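Fluoroacetyl-CoA thioesterase (Streptomyces cattleya, PDB 3KVU) hydrolyses fluoroacetyl-CoA to fluoroacetate and CoA, conferring fluoroacetate resistance on the cell, but cannot use acetyl-CoA as a substrate. Local coordinates at residues A[48-53]-A[118-123]; A[12-17]-A[83-88]. The protein carries 1 engineered substitution. All blocks are in the same frame, centred on the assembly; numbering follows the deposited sequence.

Interaction 1: A[48-53]-A[118-123]; sequences LMEWAC and HERAVI. With ACO (acetyl coenzyme *a), chain F.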
# COMPACT_ATOMS: atom_id res chain seq x y z
N LEU A 48 -3.66 1.38 6.51
CA LEU A 48 -4.08 2.22 7.63
C LEU A 48 -4.74 3.46 7.17
O LEU A 48 -5.81 3.82 7.67
CB LEU A 48 -2.91 2.56 8.55
CG LEU A 48 -3.20 3.18 9.95
CD1 LEU A 48 -3.97 2.20 10.82
CD2 LEU A 48 -1.86 3.66 10.64
N MET A 49 -4.14 4.14 6.21
CA MET A 49 -4.75 5.30 5.62
C MET A 49 -6.13 4.94 5.07
O MET A 49 -7.10 5.46 5.55
CB MET A 49 -3.87 5.87 4.58
CG MET A 49 -2.45 6.12 5.11
SD MET A 49 -1.50 6.89 3.80
CE MET A 49 -0.42 8.08 4.68
N GLU A 50 -6.22 3.99 4.14
CA GLU A 50 -7.50 3.34 3.77
C GLU A 50 -8.49 3.00 4.91
O GLU A 50 -9.67 3.34 4.81
CB GLU A 50 -7.21 2.07 2.96
CG GLU A 50 -6.22 2.37 1.91
CD GLU A 50 -6.04 1.27 0.93
OE1 GLU A 50 -6.26 0.09 1.33
OE2 GLU A 50 -5.66 1.62 -0.23
N TRP A 51 -8.01 2.30 5.95
CA TRP A 51 -8.80 1.89 7.08
C TRP A 51 -9.48 3.07 7.70
O TRP A 51 -10.62 2.94 8.15
CB TRP A 51 -7.98 1.11 8.12
CG TRP A 51 -8.70 0.62 9.40
CD1 TRP A 51 -10.06 0.59 9.63
CD2 TRP A 51 -8.10 0.07 10.58
NE1 TRP A 51 -10.32 0.03 10.84
CE2 TRP A 51 -9.15 -0.28 11.46
CE3 TRP A 51 -6.77 -0.17 10.98
CZ2 TRP A 51 -8.92 -0.79 12.74
CZ3 TRP A 51 -6.55 -0.73 12.22
CH2 TRP A 51 -7.62 -1.02 13.10
N ALA A 52 -8.85 4.23 7.63
CA ALA A 52 -9.40 5.42 8.22
C ALA A 52 -10.53 6.01 7.43
O ALA A 52 -11.52 6.49 8.07
CB ALA A 52 -8.31 6.47 8.44
N CYS A 53 -10.37 6.07 6.09
CA CYS A 53 -11.42 6.56 5.18
C CYS A 53 -12.66 5.65 5.22
O CYS A 53 -13.78 6.18 5.29
CB CYS A 53 -10.93 6.74 3.77
SG CYS A 53 -9.47 7.74 3.61
N HIS A 118 -6.34 9.53 -1.59
CA HIS A 118 -6.86 8.17 -1.74
C HIS A 118 -8.27 8.24 -2.27
O HIS A 118 -9.04 9.10 -1.85
CB HIS A 118 -6.87 7.45 -0.41
CG HIS A 118 -7.44 6.05 -0.45
ND1 HIS A 118 -8.51 5.66 0.34
CD2 HIS A 118 -7.09 4.97 -1.18
CE1 HIS A 118 -8.75 4.37 0.15
NE2 HIS A 118 -7.90 3.93 -0.77
N GLU A 119 -8.61 7.33 -3.19
CA GLU A 119 -9.95 7.32 -3.84
C GLU A 119 -10.65 6.03 -3.48
O GLU A 119 -9.98 4.95 -3.38
CB GLU A 119 -9.86 7.46 -5.36
CG GLU A 119 -11.23 7.77 -5.97
CD GLU A 119 -11.29 7.56 -7.39
OE1 GLU A 119 -11.10 6.38 -7.80
OE2 GLU A 119 -11.59 8.55 -8.11
N ARG A 120 -11.93 6.11 -3.12
CA ARG A 120 -12.70 4.87 -2.94
C ARG A 120 -13.95 4.84 -3.80
O ARG A 120 -14.42 5.88 -4.26
CB ARG A 120 -13.03 4.49 -1.47
CG ARG A 120 -11.94 4.79 -0.48
CD ARG A 120 -12.29 4.29 0.89
NE ARG A 120 -12.65 2.87 0.96
CZ ARG A 120 -11.81 1.83 0.88
NH1 ARG A 120 -10.49 1.99 0.73
NH2 ARG A 120 -12.29 0.59 0.99
N ALA A 121 -14.45 3.64 -4.08
CA ALA A 121 -15.68 3.53 -4.87
C ALA A 121 -16.73 2.85 -4.02
O ALA A 121 -16.44 1.80 -3.41
CB ALA A 121 -15.43 2.72 -6.13
N VAL A 122 -17.94 3.44 -3.93
CA VAL A 122 -18.97 2.76 -3.14
C VAL A 122 -19.51 1.61 -3.98
O VAL A 122 -19.82 1.80 -5.16
CB VAL A 122 -20.11 3.69 -2.74
CG1 VAL A 122 -21.18 2.90 -2.11
CG2 VAL A 122 -19.63 4.74 -1.81
N ILE A 123 -19.63 0.43 -3.40
CA ILE A 123 -20.17 -0.68 -4.16
C ILE A 123 -21.35 -1.36 -3.45
O ILE A 123 -21.55 -1.14 -2.26
CB ILE A 123 -19.13 -1.77 -4.36
CG1 ILE A 123 -18.53 -2.19 -2.99
CG2 ILE A 123 -18.18 -1.34 -5.52
CD1 ILE A 123 -18.02 -3.67 -2.85
N1A ACO F . -13.57 -6.35 -12.27
C2A ACO F . -14.58 -6.38 -11.39
N3A ACO F . -15.82 -5.87 -11.65
C4A ACO F . -16.16 -5.28 -12.84
C5A ACO F . -15.08 -5.21 -13.85
C6A ACO F . -13.75 -5.79 -13.49
N6A ACO F . -12.73 -5.75 -14.38
N7A ACO F . -15.62 -4.58 -14.93
C8A ACO F . -16.91 -4.28 -14.64
N9A ACO F . -17.27 -4.71 -13.40
C1B ACO F . -18.65 -4.48 -12.78
C2B ACO F . -19.95 -5.11 -13.35
O2B ACO F . -20.41 -4.65 -14.64
C3B ACO F . -20.96 -4.83 -12.23
O3B ACO F . -21.50 -3.49 -12.33
P3B ACO F . -23.04 -3.00 -12.09
O7A ACO F . -23.77 -4.21 -12.64
O8A ACO F . -23.13 -2.73 -10.60
O9A ACO F . -23.29 -1.72 -12.88
C4B ACO F . -20.07 -5.05 -10.98
O4B ACO F . -18.70 -4.80 -11.39
C5B ACO F . -20.45 -4.37 -9.62
O5B ACO F . -20.26 -2.94 -9.52
P1A ACO F . -18.82 -2.16 -9.59
O1A ACO F . -17.81 -3.21 -9.22
O2A ACO F . -18.98 -0.96 -8.68
O3A ACO F . -18.65 -1.63 -11.16
P2A ACO F . -17.50 -0.83 -12.07
O4A ACO F . -17.70 0.67 -11.96
O5A ACO F . -17.47 -1.42 -13.49
O6A ACO F . -16.00 -1.03 -11.48
CBP ACO F . -15.26 -1.12 -9.17
CCP ACO F . -15.54 -0.23 -10.38
CDP ACO F . -14.84 -0.49 -7.84
CEP ACO F . -15.24 -2.63 -9.33
CAP ACO F . -13.74 -1.02 -9.44
OAP ACO F . -13.30 -0.63 -10.75
C9P ACO F . -12.87 -2.18 -9.06
O9P ACO F . -13.15 -3.38 -9.00
N8P ACO F . -11.70 -1.64 -8.78
C7P ACO F . -10.53 -2.31 -8.32
C6P ACO F . -11.10 -3.26 -7.30
C5P ACO F . -10.21 -3.18 -6.14
O5P ACO F . -9.79 -2.07 -5.84
N4P ACO F . -9.95 -4.30 -5.50
C3P ACO F . -9.08 -4.40 -4.33
C2P ACO F . -9.04 -3.06 -3.66
S1P ACO F . -9.75 -3.39 -2.09
C ACO F . -8.85 -2.63 -0.97
O ACO F . -8.31 -3.36 -0.20
CH3 ACO F . -8.75 -1.15 -0.94
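E50 OE2 is hydrogen-bonded to S42 OG of the second subunit and lies 3.3 Å from H118 NE2. The chain of E50, an active-site residue, runs over a face of the H118 imidazole, with CG 3.9 Å from the ring centroid and 29° off its normal, a CH-pi contact. E50 CG is anti to the carbonyl carbon (chi1 -47°), and the chain, extended beyond it, carries the carboxylate to the NE2 side of the ring; E50 OE1 ends 3.6 Å from CH3 of the bound acetyl-CoA. At the ring edge lies C53 SG, 4.0 Å from H118 ND1, a buried nitrogen with no partner in the model. Here helix 42-57 packs on the concave side of an antiparallel sheet, the hot dog fold, and segments 48-53 and 118-123 approach to 9.7 Å between axes. R120, a substrate-binding residue, reaches in beside H118: its CD touches C53 CB at 4.0 Å, and the chain then bends at chi3 (54°), bringing the guanidinium to E50, whose backbone O lies over one of its faces. R120 NH1 lies at the edge of the H118 ring, in its plane, and 4.0 Å from the ligand CH3, while NE is hydrogen-bonded to S67. Farther along the strand, I123 CG2 comes within 3.3 Å of O2A, an oxygen of the ligand's adenosine-side phosphate.

Interaction 2: A[12-17]-A[83-88]; sequences THDFVV and GLTVTV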
# COMPACT_ATOMS: atom_id res chain seq x y z
N THR A 12 -10.16 10.57 12.51
CA THR A 12 -8.85 10.62 12.99
C THR A 12 -8.63 9.29 13.67
O THR A 12 -9.28 8.88 14.57
CB THR A 12 -8.48 11.91 13.81
OG1 THR A 12 -8.99 13.08 13.17
CG2 THR A 12 -7.03 12.05 13.89
N HIS A 13 -7.72 8.57 13.11
CA HIS A 13 -7.61 7.21 13.37
C HIS A 13 -6.19 6.92 13.91
O HIS A 13 -5.21 7.48 13.49
CB HIS A 13 -8.02 6.46 12.08
CG HIS A 13 -8.07 4.97 12.24
ND1 HIS A 13 -9.03 4.33 12.97
CD2 HIS A 13 -7.26 4.00 11.75
CE1 HIS A 13 -8.82 3.03 12.94
NE2 HIS A 13 -7.74 2.80 12.22
N ASP A 14 -6.10 5.99 14.85
CA ASP A 14 -5.01 5.92 15.78
C ASP A 14 -4.62 4.43 15.84
O ASP A 14 -5.49 3.55 16.03
CB ASP A 14 -5.57 6.37 17.16
CG ASP A 14 -4.59 7.22 17.98
OD1 ASP A 14 -4.44 8.43 17.68
OD2 ASP A 14 -4.01 6.65 18.94
N PHE A 15 -3.32 4.14 15.68
CA PHE A 15 -2.88 2.76 15.67
C PHE A 15 -1.45 2.57 16.31
O PHE A 15 -0.50 3.25 15.97
CB PHE A 15 -3.00 2.22 14.22
CG PHE A 15 -2.73 0.76 14.10
CD1 PHE A 15 -3.62 -0.17 14.64
CD2 PHE A 15 -1.57 0.30 13.44
CE1 PHE A 15 -3.40 -1.54 14.54
CE2 PHE A 15 -1.31 -1.08 13.35
CZ PHE A 15 -2.24 -2.01 13.89
N VAL A 16 -1.35 1.64 17.25
CA VAL A 16 -0.12 1.33 17.94
C VAL A 16 0.54 0.31 17.05
O VAL A 16 -0.01 -0.77 16.84
CB VAL A 16 -0.41 0.82 19.34
CG1 VAL A 16 0.80 0.11 19.95
CG2 VAL A 16 -0.87 1.96 20.20
N VAL A 17 1.68 0.67 16.48
CA VAL A 17 2.34 -0.20 15.48
C VAL A 17 2.91 -1.39 16.17
O VAL A 17 3.79 -1.26 16.96
CB VAL A 17 3.49 0.55 14.68
CG1 VAL A 17 4.26 -0.38 13.78
CG2 VAL A 17 2.95 1.81 13.88
N GLY A 83 6.04 -0.02 18.10
CA GLY A 83 5.90 0.42 19.46
C GLY A 83 5.34 1.81 19.49
O GLY A 83 4.70 2.17 20.51
N LEU A 84 5.56 2.58 18.39
CA LEU A 84 4.94 3.91 18.20
C LEU A 84 3.50 3.83 17.74
O LEU A 84 3.06 2.78 17.26
CB LEU A 84 5.71 4.80 17.19
CG LEU A 84 7.15 5.18 17.61
CD1 LEU A 84 7.94 5.91 16.53
CD2 LEU A 84 7.14 6.01 18.86
N THR A 85 2.82 4.99 17.83
CA THR A 85 1.41 5.10 17.55
C THR A 85 1.22 6.01 16.37
O THR A 85 1.51 7.20 16.42
CB THR A 85 0.60 5.68 18.74
OG1 THR A 85 0.88 4.91 19.93
CG2 THR A 85 -0.84 5.61 18.44
N VAL A 86 0.68 5.45 15.30
CA VAL A 86 0.46 6.24 14.11
C VAL A 86 -0.94 6.80 14.04
O VAL A 86 -1.98 6.09 14.17
CB VAL A 86 0.72 5.39 12.83
CG1 VAL A 86 0.39 6.23 11.58
CG2 VAL A 86 2.14 4.87 12.80
N THR A 87 -1.01 8.09 13.79
CA THR A 87 -2.29 8.73 13.76
C THR A 87 -2.62 9.17 12.34
O THR A 87 -2.11 10.16 11.87
CB THR A 87 -2.29 9.95 14.76
OG1 THR A 87 -2.01 9.44 16.07
CG2 THR A 87 -3.56 10.78 14.71
N VAL A 88 -3.47 8.42 11.64
CA VAL A 88 -3.99 8.95 10.38
C VAL A 88 -5.11 9.88 10.65
O VAL A 88 -6.04 9.61 11.49
CB VAL A 88 -4.55 7.90 9.32
CG1 VAL A 88 -5.10 8.68 8.07
CG2 VAL A 88 -3.51 6.87 8.90
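V17 and V86 make the tightest apolar touch, their CG2 methyls only 3.3 Å apart, closer than usual van der Waals contact. They belong to the antiparallel pairing of strand 13-16, an edge strand of the chain's hot dog sheet, with the start of strand 85-96, which runs on past the strand ends through V17, L84 and G83. Both valines set CG1 anti to the backbone N (chi1 176° in V86), and it is the other branch of each that meets. H13, F15, V86 and V88 occupy the packed face and lie against helix 42-57. Among the backbone bonds, H13 N to V88 O is short at 2.6 Å and V17 N to L84 O is equally so, whereas V88 N to H13 O is weak, its angle at the hydrogen falling to 117°. The pairing ends at G83, whose N donates to V17 O at 2.8 Å; its positive phi would press a CB against the preceding carbonyl, a conformation suited to glycine. The face carrying D14, V16, T85 and T87 is looser and more exposed. V16 CG2 rests 3.4 Å from T85 OG1, and D14 lies side by side with T87, whose OG1 donates to D14 OD1 at 3.1 Å, approaching from above the carboxylate plane, 56° out of it.

In the fold
Helix 42-57 joins the two contacts, whose centres are about 17 Å apart: in interaction 1 residues E50 and C53 meet strand 112-124, while L48, W51 and A52 of the same segment pack on interaction 2. L48 CD2 lies 3.5 Å from V86 CG1, and W51 CD2 is 3.2 Å from H13 NE2 in an edge-to-face ring contact. Active-site residue E50 and substrate-binding R120 place interaction 1 directly at the acetyl group; the V86 side chain is about 10 Å from a bound acetyl-CoA, and interaction 2 meets the substrate-binding segment through L48 rather than the ligand. Both contacts also reach the dimer interface, W51 and F15 each meeting Y27 of the second subunit.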